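PDB 4ECO: uncharacterized protein from Bacteroides eggerthii DSM 20697, which is of unknown function but, as a leucine-rich repeat protein, probably binds other proteins. Local coordinates for residues 140-145 against 307-312; 152-157 against 379-384; 290-295 against 320-325; 401-406 against 434-439. All coordinates share one frame; numbering follows the deposited sequence. Where two conformers were deposited one is given.

Interactions 1, 2 and 4 all involve strands of the leucine-rich-repeat solenoid. In interactions 1 and 2, neighbouring parts of the 140-157 region lie against its strand face; their centres are about 18 Å apart. Interaction 1 is buried and aromatic, with one hydroxyl bond, whereas interaction 2 is smaller, partly buried and lacks any hydrogen bond between its segments. Interaction 4, partly buried, is backbone pairing between adjacent strands and touches interaction 2, since strands 381-383 and 404-408 are neighbours. Interaction 3 is another buried contact, made by aromatic and proline side chains on the helix side; it meets interaction 1 behind strand 309-311, where Ile-310 packs on Trp-295 and Ile-312 on Leu-291 and Trp-295.

Interaction 1: 140-145 against 307-312; sequences KMRMHY and IQIIYI
Tyr-145 lies over Tyr-311 where the helices 135-142 and 144-149 pack on strand 309-311 of the leucine-rich-repeat solenoid. The two rings are neither stacked nor edge-to-face: their planes meet at 48°, with centroids 4.9 Å apart, and the side chains run past each other in opposite senses. Tyr-145 CB sits over the middle of the Tyr-311 ring, 3.9 Å from its centroid, a CH-pi contact. Ile-309 CG2 covers the opposite face nearer the rim, which holds the ring between two side chains. A leucine in place of Tyr-311 would probably leave Tyr-145 CB without a ring to lie on and Arg-142 O without its hydroxyl donor. Arg-142, extended from CG to NE, brings CD to 4.0 Å from Ile-309 CD1; its guanidinium is engaged beyond, by Asp-253 through NE and Gln-276 through NH2. Arg-142 O lies at the edge of the Tyr-311 ring, near its plane, and accepts from Tyr-311 OH at 2.9 Å, the donor tilted 22° from the carbonyl plane.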
loop_
_atom_site.group_PDB
_atom_site.type_symbol
_atom_site.label_atom_id
_atom_site.label_comp_id
_atom_site.label_asym_id
_atom_site.label_seq_id
_atom_site.Cartn_x
_atom_site.Cartn_y
_atom_site.Cartn_z
ATOM N N LYS A 140 15.329 -3.674 1.928
ATOM C CA LYS A 140 14.651 -2.762 2.851
ATOM C C LYS A 140 14.336 -1.463 2.139
ATOM O O LYS A 140 13.183 -1.029 2.121
ATOM C CB LYS A 140 15.535 -2.513 4.092
ATOM C CG LYS A 140 14.870 -1.747 5.242
ATOM C CD LYS A 140 15.814 -1.653 6.436
ATOM C CE LYS A 140 15.265 -0.837 7.583
ATOM N NZ LYS A 140 15.553 0.608 7.440
HETATM N N MSE A 141 15.365 -0.890 1.510
HETATM C CA MSE A 141 15.341 0.371 0.789
HETATM C C MSE A 141 14.441 0.282 -0.422
HETATM O O MSE A 141 13.638 1.192 -0.611
HETATM C CB MSE A 141 16.769 0.825 0.421
HETATM C CG MSE A 141 17.510 1.399 1.652
HETATM SE SE MSE A 141 16.311 2.380 3.009
HETATM C CE MSE A 141 16.706 1.313 4.352
ATOM N N ARG A 142 14.497 -0.831 -1.183
ATOM C CA ARG A 142 13.624 -1.077 -2.333
ATOM C C ARG A 142 12.144 -1.015 -1.918
ATOM O O ARG A 142 11.322 -0.469 -2.652
ATOM C CB ARG A 142 13.935 -2.454 -2.958
ATOM C CG ARG A 142 15.123 -2.475 -3.896
ATOM C CD ARG A 142 15.178 -3.757 -4.689
ATOM N NE ARG A 142 15.936 -3.580 -5.929
ATOM C CZ ARG A 142 16.267 -4.559 -6.764
ATOM N NH1 ARG A 142 15.922 -5.812 -6.498
ATOM N NH2 ARG A 142 16.965 -4.296 -7.857
HETATM N N MSE A 143 11.829 -1.539 -0.720
HETATM C CA MSE A 143 10.484 -1.601 -0.128
HETATM C C MSE A 143 10.052 -0.300 0.532
HETATM O O MSE A 143 8.931 -0.245 1.051
HETATM C CB MSE A 143 10.431 -2.712 0.943
HETATM C CG MSE A 143 10.700 -4.118 0.408
HETATM SE SE MSE A 143 9.611 -4.580 -1.115
HETATM C CE MSE A 143 7.843 -4.516 -0.258
ATOM N N HIS A 144 10.917 0.736 0.539
ATOM C CA HIS A 144 10.612 2.012 1.200
ATOM C C HIS A 144 9.377 2.690 0.604
ATOM O O HIS A 144 8.576 3.199 1.387
ATOM C CB HIS A 144 11.796 2.999 1.185
ATOM C CG HIS A 144 11.535 4.236 1.981
ATOM N ND1 HIS A 144 10.721 5.253 1.496
ATOM C CD2 HIS A 144 11.975 4.572 3.217
ATOM C CE1 HIS A 144 10.668 6.154 2.464
ATOM N NE2 HIS A 144 11.420 5.796 3.513
ATOM N N TYR A 145 9.226 2.737 -0.753
ATOM C CA TYR A 145 8.064 3.406 -1.327
ATOM C C TYR A 145 6.812 2.642 -0.951
ATOM O O TYR A 145 5.799 3.251 -0.574
ATOM C CB TYR A 145 8.168 3.569 -2.855
ATOM C CG TYR A 145 7.045 4.400 -3.462
ATOM C CD1 TYR A 145 5.854 3.811 -3.872
ATOM C CD2 TYR A 145 7.190 5.769 -3.655
ATOM C CE1 TYR A 145 4.833 4.564 -4.452
ATOM C CE2 TYR A 145 6.174 6.533 -4.230
ATOM C CZ TYR A 145 4.997 5.928 -4.619
ATOM O OH TYR A 145 4.013 6.684 -5.187
ATOM N N ILE A 307 12.883 -6.144 -15.511
ATOM C CA ILE A 307 12.133 -5.358 -14.516
ATOM C C ILE A 307 11.391 -6.296 -13.559
ATOM O O ILE A 307 10.784 -7.276 -13.984
ATOM C CB ILE A 307 11.178 -4.358 -15.228
ATOM C CG1 ILE A 307 12.016 -3.295 -16.008
ATOM C CG2 ILE A 307 10.238 -3.682 -14.236
ATOM C CD1 ILE A 307 11.320 -2.497 -17.089
ATOM N N GLN A 308 11.488 -6.005 -12.264
ATOM C CA GLN A 308 10.908 -6.802 -11.180
ATOM C C GLN A 308 9.895 -6.011 -10.352
ATOM O O GLN A 308 8.992 -6.623 -9.777
ATOM C CB GLN A 308 12.030 -7.326 -10.251
ATOM C CG GLN A 308 12.907 -8.393 -10.903
ATOM C CD GLN A 308 14.083 -8.872 -10.080
ATOM O OE1 GLN A 308 14.599 -8.190 -9.199
ATOM N NE2 GLN A 308 14.609 -10.038 -10.432
ATOM N N ILE A 309 10.078 -4.667 -10.242
ATOM C CA ILE A 309 9.224 -3.773 -9.438
ATOM C C ILE A 309 8.832 -2.559 -10.261
ATOM O O ILE A 309 9.696 -1.909 -10.827
ATOM C CB ILE A 309 9.928 -3.338 -8.109
ATOM C CG1 ILE A 309 10.533 -4.548 -7.353
ATOM C CG2 ILE A 309 8.985 -2.515 -7.214
ATOM C CD1 ILE A 309 11.630 -4.210 -6.386
ATOM N N ILE A 310 7.536 -2.242 -10.293
ATOM C CA ILE A 310 6.993 -1.068 -10.974
ATOM C C ILE A 310 6.156 -0.242 -9.982
ATOM O O ILE A 310 5.156 -0.731 -9.449
ATOM C CB ILE A 310 6.153 -1.433 -12.246
ATOM C CG1 ILE A 310 6.987 -2.212 -13.294
ATOM C CG2 ILE A 310 5.544 -0.169 -12.861
ATOM C CD1 ILE A 310 6.252 -2.692 -14.544
ATOM N N TYR A 311 6.573 0.997 -9.733
ATOM C CA TYR A 311 5.802 1.955 -8.946
ATOM C C TYR A 311 5.263 2.954 -9.964
ATOM O O TYR A 311 6.056 3.731 -10.514
ATOM C CB TYR A 311 6.627 2.621 -7.812
ATOM C CG TYR A 311 7.138 1.698 -6.728
ATOM C CD1 TYR A 311 6.262 1.080 -5.838
ATOM C CD2 TYR A 311 8.504 1.497 -6.542
ATOM C CE1 TYR A 311 6.729 0.240 -4.826
ATOM C CE2 TYR A 311 8.983 0.693 -5.511
ATOM C CZ TYR A 311 8.092 0.066 -4.653
ATOM O OH TYR A 311 8.557 -0.718 -3.622
ATOM N N ILE A 312 3.961 2.864 -10.319
ATOM C CA ILE A 312 3.442 3.747 -11.363
ATOM C C ILE A 312 2.121 4.437 -10.882
ATOM O O ILE A 312 1.336 4.944 -11.703
ATOM C CB ILE A 312 3.301 2.985 -12.728
ATOM C CG1 ILE A 312 3.089 3.946 -13.915
ATOM C CG2 ILE A 312 2.290 1.827 -12.688
ATOM C CD1 ILE A 312 3.693 3.508 -15.226
#

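Interaction 2: 152-157 against 379-384; sequences YDPRED and VENLSF
Asn-381 carries this contact, meeting the turn at Asp-153 and Pro-154 from the strand. Just before it, the carboxylates of Glu-380 and Asp-153 stand 6.9 Å apart, OE2 to OD1, without touching. Asp-153 is gripped by Arg-155, whose NE and NH2 take the carboxylate side-on, in the guanidinium plane, with NH2 3.0 Å from Asp-153 OD2. Asp-153 OD1 also takes the backbone N of Arg-155 from above the carboxylate plane, closing an Asx turn at the start of the 3-10 segment 154-157. Asn-381 then points its side chain at this turn: CG lies beside its own backbone N (chi1 -66°) and comes to 3.9 Å from Pro-154 CD, the proline ring crossing it at a slant. At Leu-382 the side chain turns into the repeat core, and its carbonyl O makes a long approach to Pro-154 CG, 4.5 Å. Further on, Phe-384 O accepts from Asn-387 and Asn-412, the asparagine pattern of leucine-rich repeats. The 152-157 loop, between helices 144-149 and 160-168, thus lies across the face of strand 381-383, which is flanked by strands 354-359 and 404-408, and Asp-157 reaches on to Asn-439 and Asn-463.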
loop_
_atom_site.group_PDB
_atom_site.type_symbol
_atom_site.label_atom_id
_atom_site.label_comp_id
_atom_site.label_asym_id
_atom_site.label_seq_id
_atom_site.Cartn_x
_atom_site.Cartn_y
_atom_site.Cartn_z
ATOM N N TYR A 152 -1.032 -1.359 3.321
ATOM C CA TYR A 152 -2.219 -1.101 4.144
ATOM C C TYR A 152 -2.835 -2.443 4.607
ATOM O O TYR A 152 -2.810 -3.418 3.835
ATOM C CB TYR A 152 -3.215 -0.282 3.295
ATOM C CG TYR A 152 -4.469 0.236 3.969
ATOM C CD1 TYR A 152 -4.421 1.335 4.824
ATOM C CD2 TYR A 152 -5.723 -0.236 3.596
ATOM C CE1 TYR A 152 -5.583 1.870 5.383
ATOM C CE2 TYR A 152 -6.889 0.296 4.142
ATOM C CZ TYR A 152 -6.816 1.355 5.025
ATOM O OH TYR A 152 -7.974 1.866 5.545
ATOM N N ASP A 153 -3.397 -2.495 5.840
ATOM C CA ASP A 153 -4.068 -3.697 6.317
ATOM C C ASP A 153 -5.585 -3.575 6.011
ATOM O O ASP A 153 -6.264 -2.752 6.637
ATOM C CB ASP A 153 -3.802 -3.951 7.807
ATOM C CG ASP A 153 -4.296 -5.280 8.362
ATOM O OD1 ASP A 153 -4.820 -6.120 7.562
ATOM O OD2 ASP A 153 -4.145 -5.499 9.590
ATOM N N PRO A 154 -6.133 -4.392 5.066
ATOM C CA PRO A 154 -7.570 -4.293 4.754
ATOM C C PRO A 154 -8.462 -4.610 5.969
ATOM O O PRO A 154 -9.634 -4.235 5.941
ATOM C CB PRO A 154 -7.757 -5.314 3.626
ATOM C CG PRO A 154 -6.380 -5.472 3.019
ATOM C CD PRO A 154 -5.463 -5.385 4.193
ATOM N N ARG A 155 -7.908 -5.234 7.060
ATOM C CA ARG A 155 -8.692 -5.535 8.270
ATOM C C ARG A 155 -9.034 -4.233 9.049
ATOM O O ARG A 155 -9.915 -4.234 9.890
ATOM C CB ARG A 155 -7.975 -6.542 9.171
ATOM C CG ARG A 155 -7.662 -7.843 8.461
ATOM C CD ARG A 155 -6.883 -8.798 9.328
ATOM N NE ARG A 155 -5.706 -8.134 9.870
ATOM C CZ ARG A 155 -5.017 -8.560 10.920
ATOM N NH1 ARG A 155 -5.386 -9.662 11.563
ATOM N NH2 ARG A 155 -3.973 -7.867 11.359
ATOM N N GLU A 156 -8.394 -3.120 8.700
ATOM C CA GLU A 156 -8.610 -1.786 9.263
ATOM C C GLU A 156 -10.106 -1.384 9.198
ATOM O O GLU A 156 -10.623 -0.721 10.102
ATOM C CB GLU A 156 -7.726 -0.766 8.485
ATOM C CG GLU A 156 -7.776 0.670 8.977
ATOM C CD GLU A 156 -7.486 0.926 10.446
ATOM O OE1 GLU A 156 -6.588 0.257 11.014
ATOM O OE2 GLU A 156 -8.143 1.828 11.017
ATOM N N ASP A 157 -10.789 -1.818 8.143
ATOM C CA ASP A 157 -12.193 -1.520 7.888
ATOM C C ASP A 157 -13.142 -2.279 8.798
ATOM O O ASP A 157 -14.357 -2.022 8.738
ATOM C CB ASP A 157 -12.553 -1.793 6.431
ATOM C CG ASP A 157 -12.032 -0.714 5.523
ATOM O OD1 ASP A 157 -12.010 0.458 5.953
ATOM O OD2 ASP A 157 -11.681 -1.036 4.364
ATOM N N VAL A 379 3.063 -13.637 -0.903
ATOM C CA VAL A 379 1.985 -12.629 -0.933
ATOM C C VAL A 379 1.362 -12.472 0.450
ATOM O O VAL A 379 0.911 -13.448 1.059
ATOM C CB VAL A 379 0.883 -12.950 -1.968
ATOM C CG1 VAL A 379 -0.258 -11.947 -1.889
ATOM C CG2 VAL A 379 1.444 -13.022 -3.376
ATOM N N GLU A 380 1.343 -11.246 0.937
ATOM C CA GLU A 380 0.726 -10.970 2.229
ATOM C C GLU A 380 -0.651 -10.363 1.960
ATOM O O GLU A 380 -1.655 -11.038 2.184
ATOM C CB GLU A 380 1.607 -10.054 3.118
ATOM C CG GLU A 380 1.206 -10.109 4.584
ATOM C CD GLU A 380 1.638 -8.996 5.524
ATOM O OE1 GLU A 380 2.260 -8.014 5.058
ATOM O OE2 GLU A 380 1.335 -9.107 6.737
ATOM N N ASN A 381 -0.691 -9.116 1.418
ATOM C CA ASN A 381 -1.924 -8.380 1.132
ATOM C C ASN A 381 -1.990 -7.883 -0.310
ATOM O O ASN A 381 -0.972 -7.447 -0.876
ATOM C CB ASN A 381 -2.071 -7.172 2.078
ATOM C CG ASN A 381 -2.262 -7.498 3.537
ATOM O OD1 ASN A 381 -3.045 -8.365 3.917
ATOM N ND2 ASN A 381 -1.595 -6.763 4.400
ATOM N N LEU A 382 -3.219 -7.931 -0.888
ATOM C CA LEU A 382 -3.563 -7.427 -2.235
ATOM C C LEU A 382 -4.715 -6.467 -2.145
ATOM O O LEU A 382 -5.542 -6.583 -1.220
ATOM C CB LEU A 382 -3.930 -8.538 -3.219
ATOM C CG LEU A 382 -2.974 -9.688 -3.431
ATOM C CD1 LEU A 382 -3.650 -10.748 -4.249
ATOM C CD2 LEU A 382 -1.667 -9.223 -4.072
ATOM N N SER A 383 -4.795 -5.523 -3.108
ATOM C CA SER A 383 -5.888 -4.564 -3.118
ATOM C C SER A 383 -6.418 -4.235 -4.515
ATOM O O SER A 383 -5.670 -3.858 -5.429
ATOM C CB SER A 383 -5.492 -3.270 -2.441
ATOM O OG SER A 383 -6.652 -2.457 -2.341
ATOM N N PHE A 384 -7.754 -4.333 -4.621
ATOM C CA PHE A 384 -8.569 -4.004 -5.776
ATOM C C PHE A 384 -9.616 -2.995 -5.339
ATOM O O PHE A 384 -10.611 -2.772 -6.035
ATOM C CB PHE A 384 -9.212 -5.264 -6.352
ATOM C CG PHE A 384 -8.240 -6.349 -6.734
ATOM C CD1 PHE A 384 -7.830 -7.304 -5.799
ATOM C CD2 PHE A 384 -7.764 -6.451 -8.043
ATOM C CE1 PHE A 384 -6.949 -8.329 -6.160
ATOM C CE2 PHE A 384 -6.888 -7.484 -8.406
ATOM C CZ PHE A 384 -6.503 -8.426 -7.464
#

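Interaction 3: 290-295 against 320-325; sequences QLKDDW and FPVETS
Pro-321 packs on a face of the Trp-295 indole in the buried half of this contact. Trp-295 (CG anti to its backbone N, chi1 -177°) lays its indole against Pro-321 and Phe-320, and the proline ring stands across it at about a right angle. Pro-321 CD lies over the face, 3.8 Å from the centroid of the six-membered ring, as a CH-pi contact, while Pro-321 CG reaches the five-membered ring, 3.6 Å from Trp-295 CG. At the other end of the indole, Trp-295 CH2 sits over a face of the Phe-320 ring, toward its rim; the closest approach is from CZ3 to Phe-320 CD1, 3.5 Å, and the planes are inclined at 56°. Leu-335 touches both aromatics. Helix 288-300 lies behind the strands of the leucine-rich-repeat solenoid, and the Phe-Pro pair leads from the preceding strand 309-311 into the short helix 323-326, with Val-322 at its N-cap position. The partly exposed Lys-292 spans the solvent side, its aliphatic chain still packed on the Phe-320 and Pro-321 backbone, with CG 3.9 Å from Phe-320 C. The chain bends at chi2, chi3 and chi4, bringing NZ to Gln-296 OE1, which also accepts from Val-322 N. Contact thins only at the exposed Val-322, its CG2 4.5 Å from Lys-292 NZ.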
loop_
_atom_site.group_PDB
_atom_site.type_symbol
_atom_site.label_atom_id
_atom_site.label_comp_id
_atom_site.label_asym_id
_atom_site.label_seq_id
_atom_site.Cartn_x
_atom_site.Cartn_y
_atom_site.Cartn_z
ATOM N N GLN A 290 0.414 8.378 -23.449
ATOM C CA GLN A 290 1.870 8.495 -23.534
ATOM C C GLN A 290 2.583 7.587 -22.507
ATOM O O GLN A 290 3.601 6.971 -22.844
ATOM C CB GLN A 290 2.302 9.969 -23.335
ATOM C CG GLN A 290 3.783 10.264 -23.581
ATOM C CD GLN A 290 4.264 9.797 -24.932
ATOM O OE1 GLN A 290 3.800 10.242 -26.001
ATOM N NE2 GLN A 290 5.194 8.870 -24.908
ATOM N N LEU A 291 2.059 7.514 -21.264
ATOM C CA LEU A 291 2.652 6.676 -20.226
ATOM C C LEU A 291 2.430 5.197 -20.576
ATOM O O LEU A 291 3.360 4.405 -20.398
ATOM C CB LEU A 291 2.088 7.030 -18.851
ATOM C CG LEU A 291 2.853 6.482 -17.641
ATOM C CD1 LEU A 291 4.221 7.106 -17.518
ATOM C CD2 LEU A 291 2.086 6.693 -16.379
ATOM N N LYS A 292 1.248 4.841 -21.152
ATOM C CA LYS A 292 0.927 3.479 -21.603
ATOM C C LYS A 292 1.936 3.058 -22.671
ATOM O O LYS A 292 2.459 1.940 -22.634
ATOM C CB LYS A 292 -0.524 3.404 -22.140
ATOM C CG LYS A 292 -0.953 2.049 -22.754
ATOM C CD LYS A 292 -1.904 2.235 -23.936
ATOM C CE LYS A 292 -1.260 2.046 -25.308
ATOM N NZ LYS A 292 -1.043 0.602 -25.667
ATOM N N ASP A 293 2.232 3.983 -23.600
ATOM C CA ASP A 293 3.182 3.804 -24.693
ATOM C C ASP A 293 4.635 3.675 -24.174
ATOM O O ASP A 293 5.354 2.797 -24.653
ATOM C CB ASP A 293 3.054 4.962 -25.695
ATOM C CG ASP A 293 1.792 4.887 -26.552
ATOM O OD1 ASP A 293 1.239 3.763 -26.717
ATOM O OD2 ASP A 293 1.382 5.940 -27.104
ATOM N N ASP A 294 5.038 4.492 -23.177
ATOM C CA ASP A 294 6.381 4.420 -22.579
ATOM C C ASP A 294 6.551 3.091 -21.824
ATOM O O ASP A 294 7.603 2.448 -21.967
ATOM C CB ASP A 294 6.667 5.617 -21.651
ATOM C CG ASP A 294 6.793 6.969 -22.339
ATOM O OD1 ASP A 294 7.461 7.039 -23.417
ATOM O OD2 ASP A 294 6.318 7.973 -21.760
ATOM N N TRP A 295 5.505 2.664 -21.055
ATOM C CA TRP A 295 5.490 1.373 -20.347
ATOM C C TRP A 295 5.612 0.241 -21.382
ATOM O O TRP A 295 6.481 -0.629 -21.208
ATOM C CB TRP A 295 4.223 1.221 -19.480
ATOM C CG TRP A 295 4.110 -0.038 -18.644
ATOM C CD1 TRP A 295 4.959 -1.107 -18.629
ATOM C CD2 TRP A 295 3.037 -0.370 -17.731
ATOM N NE1 TRP A 295 4.497 -2.074 -17.756
ATOM C CE2 TRP A 295 3.317 -1.653 -17.200
ATOM C CE3 TRP A 295 1.862 0.292 -17.316
ATOM C CZ2 TRP A 295 2.467 -2.286 -16.276
ATOM C CZ3 TRP A 295 1.037 -0.325 -16.386
ATOM C CH2 TRP A 295 1.339 -1.599 -15.878
ATOM N N PHE A 320 -3.481 -0.534 -19.421
ATOM C CA PHE A 320 -2.138 -1.104 -19.475
ATOM C C PHE A 320 -1.725 -1.326 -20.901
ATOM O O PHE A 320 -2.615 -1.460 -21.749
ATOM C CB PHE A 320 -2.114 -2.480 -18.747
ATOM C CG PHE A 320 -2.267 -2.532 -17.247
ATOM C CD1 PHE A 320 -2.304 -1.365 -16.490
ATOM C CD2 PHE A 320 -2.339 -3.748 -16.587
ATOM C CE1 PHE A 320 -2.419 -1.417 -15.106
ATOM C CE2 PHE A 320 -2.460 -3.798 -15.200
ATOM C CZ PHE A 320 -2.497 -2.631 -14.469
ATOM N N PRO A 321 -0.407 -1.532 -21.185
ATOM C CA PRO A 321 -0.001 -1.949 -22.538
ATOM C C PRO A 321 -0.654 -3.291 -22.945
ATOM O O PRO A 321 -1.166 -4.029 -22.083
ATOM C CB PRO A 321 1.516 -2.106 -22.396
ATOM C CG PRO A 321 1.878 -1.228 -21.256
ATOM C CD PRO A 321 0.773 -1.450 -20.299
ATOM N N VAL A 322 -0.622 -3.608 -24.250
ATOM C CA VAL A 322 -1.166 -4.832 -24.867
ATOM C C VAL A 322 -0.634 -6.098 -24.137
ATOM O O VAL A 322 0.532 -6.109 -23.706
ATOM C CB VAL A 322 -0.797 -4.840 -26.370
ATOM C CG1 VAL A 322 -1.253 -6.124 -27.063
ATOM C CG2 VAL A 322 -1.373 -3.613 -27.073
ATOM N N GLU A 323 -1.510 -7.155 -24.005
ATOM C CA GLU A 323 -1.203 -8.432 -23.347
ATOM C C GLU A 323 0.135 -9.015 -23.830
ATOM O O GLU A 323 0.930 -9.445 -22.996
ATOM C CB GLU A 323 -2.326 -9.469 -23.574
ATOM C CG GLU A 323 -3.696 -9.063 -23.040
ATOM C CD GLU A 323 -4.602 -10.179 -22.546
ATOM O OE1 GLU A 323 -4.223 -11.368 -22.664
ATOM O OE2 GLU A 323 -5.680 -9.856 -21.999
ATOM N N THR A 324 0.385 -9.019 -25.175
ATOM C CA THR A 324 1.599 -9.576 -25.811
ATOM C C THR A 324 2.901 -8.858 -25.334
ATOM O O THR A 324 3.982 -9.460 -25.352
ATOM C CB THR A 324 1.492 -9.529 -27.354
ATOM O OG1 THR A 324 1.598 -8.185 -27.803
ATOM C CG2 THR A 324 0.208 -10.150 -27.887
ATOM N N SER A 325 2.789 -7.585 -24.922
ATOM C CA SER A 325 3.919 -6.811 -24.424
ATOM C C SER A 325 4.105 -7.102 -22.950
ATOM O O SER A 325 5.233 -7.310 -22.515
ATOM C CB SER A 325 3.709 -5.324 -24.679
ATOM O OG SER A 325 3.814 -5.009 -26.060
#

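Interaction 4: 401-406 against 434-439; sequences VSVMSA and NVSSIN
Met-404 and Val-435 pair as neighbours in the parallel strands of the leucine-rich-repeat solenoid, their side chains on the face turned into the repeat core. Met-404 N donates to Asn-434 O at 2.8 Å, and Met-404 O accepts from Ser-436 N at 2.9 Å; where each segment turns its corner, at Ser-405 and Ser-436, Ser-437 N makes a weak bond to Ser-405 O. Val-435 CG2, anti to its backbone N, meets Ala-406 CA at 3.5 Å and Met-404 CB at 3.8 Å. The selenomethionine Met-404 runs straight through chi2, then bends at chi3 (-78°), folding CE back to 3.5 Å from Asn-434 OD1. On the opposite face Ala-406 CB and Ser-437 CB lie side by side, while Ser-437 OG is hydrogen-bonded to Ser-461 OG. Val-403, which is exposed, rests CG1 against the Ser-436 side chain. Asn-434 has CG between its backbone N and carbonyl carbon (chi1 53°), which swings the amide toward the other strand. An alanine here is likely to leave Ser-402 O without this side-chain donor and to take away the surface under Met-404 CE. The amide bond of Asn-434 is nearly straight: ND2 reaches Ser-402 O at 2.8 Å with an N-H...O angle of 175°, the acceptor lying in the amide plane.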
loop_
_atom_site.group_PDB
_atom_site.type_symbol
_atom_site.label_atom_id
_atom_site.label_comp_id
_atom_site.label_asym_id
_atom_site.label_seq_id
_atom_site.Cartn_x
_atom_site.Cartn_y
_atom_site.Cartn_z
ATOM N N VAL A 401 -1.502 -24.006 -0.973
ATOM C CA VAL A 401 -0.908 -24.229 0.353
ATOM C C VAL A 401 -0.546 -22.893 1.016
ATOM O O VAL A 401 -0.729 -22.756 2.226
ATOM C CB VAL A 401 0.312 -25.185 0.322
ATOM C CG1 VAL A 401 -0.120 -26.595 -0.039
ATOM C CG2 VAL A 401 1.404 -24.695 -0.630
ATOM N N SER A 402 -0.030 -21.931 0.238
ATOM C CA SER A 402 0.337 -20.612 0.747
ATOM C C SER A 402 -0.923 -19.781 0.930
ATOM O O SER A 402 -1.693 -19.611 -0.017
ATOM C CB SER A 402 1.338 -19.919 -0.180
ATOM O OG SER A 402 1.100 -20.202 -1.553
ATOM N N VAL A 403 -1.164 -19.312 2.167
ATOM C CA VAL A 403 -2.369 -18.555 2.490
ATOM C C VAL A 403 -2.002 -17.102 2.664
ATOM O O VAL A 403 -1.149 -16.761 3.497
ATOM C CB VAL A 403 -3.138 -19.111 3.731
ATOM C CG1 VAL A 403 -4.387 -18.275 4.042
ATOM C CG2 VAL A 403 -3.524 -20.562 3.519
HETATM N N MSE A 404 -2.664 -16.242 1.873
HETATM C CA MSE A 404 -2.506 -14.790 1.931
HETATM C C MSE A 404 -3.132 -14.249 3.220
HETATM O O MSE A 404 -4.021 -14.893 3.797
HETATM C CB MSE A 404 -3.146 -14.137 0.696
HETATM C CG MSE A 404 -2.596 -14.672 -0.646
HETATM SE SE MSE A 404 -3.354 -13.755 -2.191
HETATM C CE MSE A 404 -5.052 -14.640 -2.259
ATOM N N SER A 405 -2.640 -13.099 3.698
ATOM C CA SER A 405 -3.139 -12.469 4.927
ATOM C C SER A 405 -4.552 -11.894 4.705
ATOM O O SER A 405 -5.484 -12.345 5.372
ATOM C CB SER A 405 -2.188 -11.379 5.424
ATOM O OG SER A 405 -1.122 -11.881 6.220
ATOM N N ALA A 406 -4.718 -10.942 3.756
ATOM C CA ALA A 406 -5.995 -10.279 3.472
ATOM C C ALA A 406 -6.072 -9.758 2.037
ATOM O O ALA A 406 -5.063 -9.315 1.481
ATOM C CB ALA A 406 -6.213 -9.116 4.439
ATOM N N ASN A 434 -7.352 -18.401 -1.427
ATOM C CA ASN A 434 -6.392 -18.835 -0.410
ATOM C C ASN A 434 -5.980 -17.633 0.427
ATOM O O ASN A 434 -4.853 -17.130 0.308
ATOM C CB ASN A 434 -5.177 -19.485 -1.092
ATOM C CG ASN A 434 -4.535 -18.624 -2.166
ATOM O OD1 ASN A 434 -5.205 -18.076 -3.061
ATOM N ND2 ASN A 434 -3.221 -18.454 -2.068
ATOM N N VAL A 435 -6.920 -17.127 1.251
ATOM C CA VAL A 435 -6.693 -15.924 2.064
ATOM C C VAL A 435 -7.400 -16.066 3.414
ATOM O O VAL A 435 -8.439 -16.707 3.499
ATOM C CB VAL A 435 -7.128 -14.635 1.300
ATOM C CG1 VAL A 435 -8.641 -14.566 1.087
ATOM C CG2 VAL A 435 -6.629 -13.387 1.998
ATOM N N SER A 436 -6.821 -15.462 4.462
ATOM C CA SER A 436 -7.359 -15.469 5.829
ATOM C C SER A 436 -8.452 -14.394 6.000
ATOM O O SER A 436 -9.425 -14.641 6.719
ATOM C CB SER A 436 -6.241 -15.252 6.851
ATOM O OG SER A 436 -5.201 -16.212 6.729
ATOM N N SER A 437 -8.312 -13.222 5.340
ATOM C CA SER A 437 -9.300 -12.153 5.494
ATOM C C SER A 437 -9.774 -11.580 4.153
ATOM O O SER A 437 -8.963 -11.300 3.275
ATOM C CB SER A 437 -8.729 -11.023 6.353
ATOM O OG SER A 437 -9.688 -10.028 6.679
ATOM N N ILE A 438 -11.089 -11.374 4.010
ATOM C CA ILE A 438 -11.625 -10.799 2.780
ATOM C C ILE A 438 -12.432 -9.550 3.164
ATOM O O ILE A 438 -13.258 -9.570 4.076
ATOM C CB ILE A 438 -12.423 -11.811 1.868
ATOM C CG1 ILE A 438 -12.788 -11.175 0.515
ATOM C CG2 ILE A 438 -13.619 -12.441 2.557
ATOM C CD1 ILE A 438 -13.043 -12.120 -0.576
ATOM N N ASN A 439 -12.117 -8.446 2.502
ATOM C CA ASN A 439 -12.799 -7.185 2.743
ATOM C C ASN A 439 -13.701 -6.925 1.568
ATOM O O ASN A 439 -13.230 -6.545 0.496
ATOM C CB ASN A 439 -11.803 -6.041 2.974
ATOM C CG ASN A 439 -12.458 -4.740 3.392
ATOM O OD1 ASN A 439 -13.670 -4.519 3.255
ATOM N ND2 ASN A 439 -11.654 -3.834 3.908
#